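Local coordinates for protein endoglucanase (Humicola insolens, PDB 1DYS) that hydrolyses internal beta-1,4-glucosidic linkages of cellulose as a family 6 glycoside hydrolase and so takes part in the recycling of plant biomass, at residues Thr248-Ala253 against Thr261-Asp266; Asn224-Ser229 against Thr296-Pro301. All blocks are in the same frame, centred on the assembly; numbering follows the deposited sequence.

Contact 1: residues Thr248-Ala253 against Thr261-Asp266; sequences TNIANA and TQFIID
Phe263 points its ring edge at Ile250. This joins helix 243-255 to strand 262-266, the strand that follows it in the parallel barrel-like sheet of the family 6 catalytic domain. The tight part is apolar. Phe263 CZ lies 3.5 Å from Ile250 CB and 3.6 Å from Ile250 CG2, and CG2 sits in the plane of the ring. The two side chains cross at about a right angle. With chi1 at -69°, CG1 of Ile250 stands beside the backbone N, which puts CG2 anti to that N and against the ring. Ile250 also packs on Leu193 and Thr196 of helix 190-207. Phe216 meets the Phe263 ring from strand 215-218, with the two planes about 50° apart. The looser part lies at the start of the strand, where the side chains of Thr261 and Gln262 are partly exposed. Here Thr261 CG2 approaches the helix carbonyl Ala251 O at 3.5 Å. Thr261 OG1 turns to its neighbour and donates to Gln262 OE1 at 2.8 Å, in the carbonyl plane and on a lone pair. Thr261 O itself turns inward and is buried without a polar partner in the model; the methyl carbon Ala251 CB lies against it at 3.4 Å.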
# COMPACT_ATOMS: atom_id res chain seq x y z
N THR A 248 -26.09 19.98 7.84
CA THR A 248 -27.09 20.59 8.74
C THR A 248 -27.61 19.63 9.79
O THR A 248 -27.79 20.01 10.96
CB THR A 248 -28.25 21.18 7.90
OG1 THR A 248 -27.71 22.24 7.13
CG2 THR A 248 -29.39 21.68 8.80
N ASN A 249 -27.81 18.35 9.48
CA ASN A 249 -28.37 17.36 10.38
C ASN A 249 -27.37 17.05 11.49
O ASN A 249 -27.74 16.98 12.65
CB ASN A 249 -28.76 16.11 9.62
CG ASN A 249 -30.00 16.31 8.77
OD1 ASN A 249 -30.81 17.23 9.01
ND2 ASN A 249 -30.14 15.46 7.76
N ILE A 250 -26.10 16.86 11.08
CA ILE A 250 -25.07 16.64 12.09
C ILE A 250 -24.92 17.91 12.91
O ILE A 250 -24.91 17.84 14.14
CB ILE A 250 -23.71 16.19 11.52
CG1 ILE A 250 -23.78 14.79 10.94
CG2 ILE A 250 -22.64 16.29 12.63
CD1 ILE A 250 -23.91 13.63 11.91
N ALA A 251 -24.86 19.08 12.25
CA ALA A 251 -24.67 20.34 13.00
C ALA A 251 -25.79 20.57 14.01
O ALA A 251 -25.50 21.00 15.13
CB ALA A 251 -24.56 21.49 12.01
N ASN A 252 -27.01 20.18 13.68
CA ASN A 252 -28.14 20.30 14.61
C ASN A 252 -28.03 19.37 15.81
O ASN A 252 -28.28 19.76 16.96
CB ASN A 252 -29.43 20.08 13.80
CG ASN A 252 -29.77 21.24 12.88
OD1 ASN A 252 -29.09 22.28 12.84
ND2 ASN A 252 -30.80 21.14 12.05
N ALA A 253 -27.57 18.12 15.61
CA ALA A 253 -27.35 17.15 16.65
C ALA A 253 -26.22 17.63 17.57
O ALA A 253 -26.34 17.51 18.78
CB ALA A 253 -27.00 15.77 16.13
N THR A 261 -20.01 22.57 15.18
CA THR A 261 -20.96 22.31 14.11
C THR A 261 -20.47 22.42 12.68
O THR A 261 -21.23 22.02 11.78
CB THR A 261 -22.05 23.43 14.23
OG1 THR A 261 -21.41 24.71 14.23
CG2 THR A 261 -22.85 23.29 15.51
N GLN A 262 -19.33 23.00 12.39
CA GLN A 262 -18.92 23.43 11.07
C GLN A 262 -18.31 22.37 10.16
O GLN A 262 -17.46 21.64 10.61
CB GLN A 262 -17.98 24.63 11.14
CG GLN A 262 -18.62 25.80 11.90
CD GLN A 262 -19.93 26.26 11.26
OE1 GLN A 262 -20.99 26.05 11.83
NE2 GLN A 262 -19.88 26.86 10.08
N PHE A 263 -18.73 22.35 8.89
CA PHE A 263 -18.24 21.31 7.98
C PHE A 263 -17.35 21.84 6.86
O PHE A 263 -17.47 22.96 6.41
CB PHE A 263 -19.42 20.65 7.23
CG PHE A 263 -20.04 19.51 7.97
CD1 PHE A 263 -20.74 19.76 9.14
CD2 PHE A 263 -19.85 18.18 7.62
CE1 PHE A 263 -21.28 18.74 9.88
CE2 PHE A 263 -20.42 17.16 8.33
CZ PHE A 263 -21.14 17.41 9.50
N ILE A 264 -16.50 20.96 6.33
CA ILE A 264 -15.81 21.18 5.06
C ILE A 264 -16.21 19.93 4.25
O ILE A 264 -16.32 18.89 4.86
CB ILE A 264 -14.32 21.43 4.94
CG1 ILE A 264 -13.53 20.35 5.71
CG2 ILE A 264 -14.03 22.82 5.52
CD1 ILE A 264 -12.05 20.59 5.82
N ILE A 265 -16.63 20.10 2.99
CA ILE A 265 -17.22 18.95 2.26
C ILE A 265 -16.47 18.74 0.96
O ILE A 265 -16.26 19.64 0.16
CB ILE A 265 -18.69 19.22 1.88
CG1 ILE A 265 -19.52 19.27 3.16
CG2 ILE A 265 -19.25 18.10 0.99
CD1 ILE A 265 -21.01 19.33 3.02
N ASP A 266 -15.99 17.51 0.75
CA ASP A 266 -15.19 17.20 -0.43
C ASP A 266 -16.14 17.17 -1.64
O ASP A 266 -17.21 16.55 -1.53
CB ASP A 266 -14.62 15.77 -0.29
CG ASP A 266 -13.46 15.46 -1.22
OD1 ASP A 266 -13.04 16.25 -2.09
OD2 ASP A 266 -12.92 14.31 -1.10

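Contact 2: residues Asn224-Ser229 against Thr296-Pro301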
# COMPACT_ATOMS: atom_id res chain seq x y z
N ASN A 224 -20.89 11.85 -3.27
CA ASN A 224 -22.20 12.46 -3.04
C ASN A 224 -22.19 13.92 -3.48
O ASN A 224 -21.18 14.60 -3.47
CB ASN A 224 -22.56 12.38 -1.57
CG ASN A 224 -22.63 11.01 -0.95
OD1 ASN A 224 -22.84 10.05 -1.69
ND2 ASN A 224 -22.52 10.91 0.37
N PRO A 225 -23.33 14.37 -4.01
CA PRO A 225 -23.46 15.76 -4.42
C PRO A 225 -23.62 16.62 -3.19
O PRO A 225 -24.16 16.18 -2.18
CB PRO A 225 -24.75 15.78 -5.27
CG PRO A 225 -25.52 14.66 -4.62
CD PRO A 225 -24.56 13.62 -4.04
N TYR A 226 -23.10 17.84 -3.27
CA TYR A 226 -23.24 18.82 -2.21
C TYR A 226 -24.72 19.19 -2.07
O TYR A 226 -25.32 19.00 -1.03
CB TYR A 226 -22.40 20.07 -2.49
CG TYR A 226 -22.63 21.15 -1.44
CD1 TYR A 226 -22.23 20.96 -0.13
CD2 TYR A 226 -23.25 22.34 -1.77
CE1 TYR A 226 -22.44 21.91 0.85
CE2 TYR A 226 -23.46 23.31 -0.80
CZ TYR A 226 -23.05 23.10 0.50
OH TYR A 226 -23.27 24.04 1.47
N SER A 227 -25.34 19.67 -3.15
CA SER A 227 -26.73 20.12 -3.02
C SER A 227 -27.55 19.79 -4.28
O SER A 227 -27.10 20.21 -5.34
CB SER A 227 -26.72 21.65 -2.84
OG SER A 227 -28.04 22.16 -2.63
N THR A 228 -28.60 19.02 -4.09
CA THR A 228 -29.46 18.71 -5.24
C THR A 228 -30.88 18.44 -4.79
O THR A 228 -31.24 17.91 -3.75
CB THR A 228 -28.92 17.59 -6.13
OG1 THR A 228 -29.94 17.25 -7.10
CG2 THR A 228 -28.63 16.32 -5.38
N SER A 229 -31.80 18.82 -5.70
CA SER A 229 -33.22 18.61 -5.50
C SER A 229 -33.65 17.28 -6.11
O SER A 229 -34.81 16.88 -6.02
CB SER A 229 -34.10 19.70 -6.12
OG SER A 229 -33.54 20.14 -7.34
N THR A 296 -16.04 29.34 -0.47
CA THR A 296 -16.69 29.52 0.82
C THR A 296 -18.14 29.97 0.59
O THR A 296 -18.92 30.08 1.54
CB THR A 296 -16.00 30.55 1.72
OG1 THR A 296 -15.76 31.75 0.96
CG2 THR A 296 -14.65 30.13 2.25
N ASN A 297 -18.52 30.11 -0.68
CA ASN A 297 -19.92 30.45 -1.06
C ASN A 297 -20.72 29.15 -1.05
O ASN A 297 -21.04 28.55 -2.08
CB ASN A 297 -19.88 31.03 -2.46
CG ASN A 297 -19.25 32.39 -2.66
OD1 ASN A 297 -19.16 33.24 -1.77
ND2 ASN A 297 -18.78 32.65 -3.89
N THR A 298 -21.02 28.64 0.13
CA THR A 298 -21.67 27.36 0.32
C THR A 298 -23.17 27.38 0.46
O THR A 298 -23.86 26.35 0.44
CB THR A 298 -21.06 26.68 1.59
OG1 THR A 298 -21.49 27.45 2.72
CG2 THR A 298 -19.55 26.68 1.48
N ASN A 299 -23.71 28.58 0.72
CA ASN A 299 -25.15 28.73 0.92
C ASN A 299 -25.67 27.87 2.04
O ASN A 299 -26.79 27.34 1.98
CB ASN A 299 -25.86 28.41 -0.40
CG ASN A 299 -25.56 29.44 -1.46
OD1 ASN A 299 -25.26 29.10 -2.61
ND2 ASN A 299 -25.65 30.70 -1.06
N ASN A 300 -24.87 27.64 3.08
CA ASN A 300 -25.22 26.85 4.24
C ASN A 300 -24.29 27.28 5.37
O ASN A 300 -23.09 27.17 5.29
CB ASN A 300 -25.10 25.35 3.95
CG ASN A 300 -25.49 24.49 5.13
OD1 ASN A 300 -25.40 24.87 6.28
ND2 ASN A 300 -25.95 23.25 4.87
N PRO A 301 -24.88 27.83 6.41
CA PRO A 301 -24.22 28.35 7.59
C PRO A 301 -23.33 27.34 8.30
O PRO A 301 -22.34 27.70 8.93
CB PRO A 301 -25.30 28.78 8.61
CG PRO A 301 -26.58 28.32 7.96
CD PRO A 301 -26.35 27.95 6.53
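Tyr226 reaches from one loop to the other and donates its hydroxyl proton to a backbone carbonyl. The bond from Tyr226 OH to Thr298 O is short, at 2.6 Å. The angle at the carbonyl oxygen is 127°, and the donor is tilted 29° from the carbonyl plane. Seen from the ring, Thr298 O lies in plane at the edge, 3.3 Å from Tyr226 CE2. The same hydroxyl also lies against two carbons: Tyr226 OH is 3.4 Å from Thr298 CB and 3.3 Å from Asn300 CB.

Tyr226 extends across the gap because CG stands anti to its backbone N, with chi1 at 175°. The two backbones can therefore stay 9.0 Å apart between Tyr226 CA and Thr298 CA. Both loops belong to the parallel barrel-like fold of family 6. Residues 224-229 lie between strand 215-218 and helix 243-255, and residues 296-301 lead into strand 303-307.

The second shell holds both partners. Val303 and Ile306 of that strand pack against the Tyr226 side chain, while its backbone bonds to Ser244. On the other loop, Thr298 OG1 is hydrogen-bonded to Val303 O, and Asn300 OD1 accepts from Asn302 N. Ahead of Thr298, Asn297 is the centre of an inverse gamma turn. On the tyrosine side, Asn224 ND2 bonds to OD1 of Asn183, which probably binds substrate.

In the fold
The centres of contact 1 and contact 2 are 11 Å apart, on the same side of the chain's centre. Three direct links join them. Gln262 NE2 lies 2.8 Å from Pro301 O, probably as a hydrogen bond. Thr248 OG1 and Asn300 ND2 are 3.0 Å apart, also a probable hydrogen bond. Ile265 CD1 packs on Tyr226 CE1 at 3.7 Å. Residues 296-301 thus meet both the helix and the strand of contact 1. Both contacts lie near Asn183, probably a substrate-binding residue. The side chain of Asn183 is about 9 Å from that of Phe263 and about 11 Å from that of Tyr226.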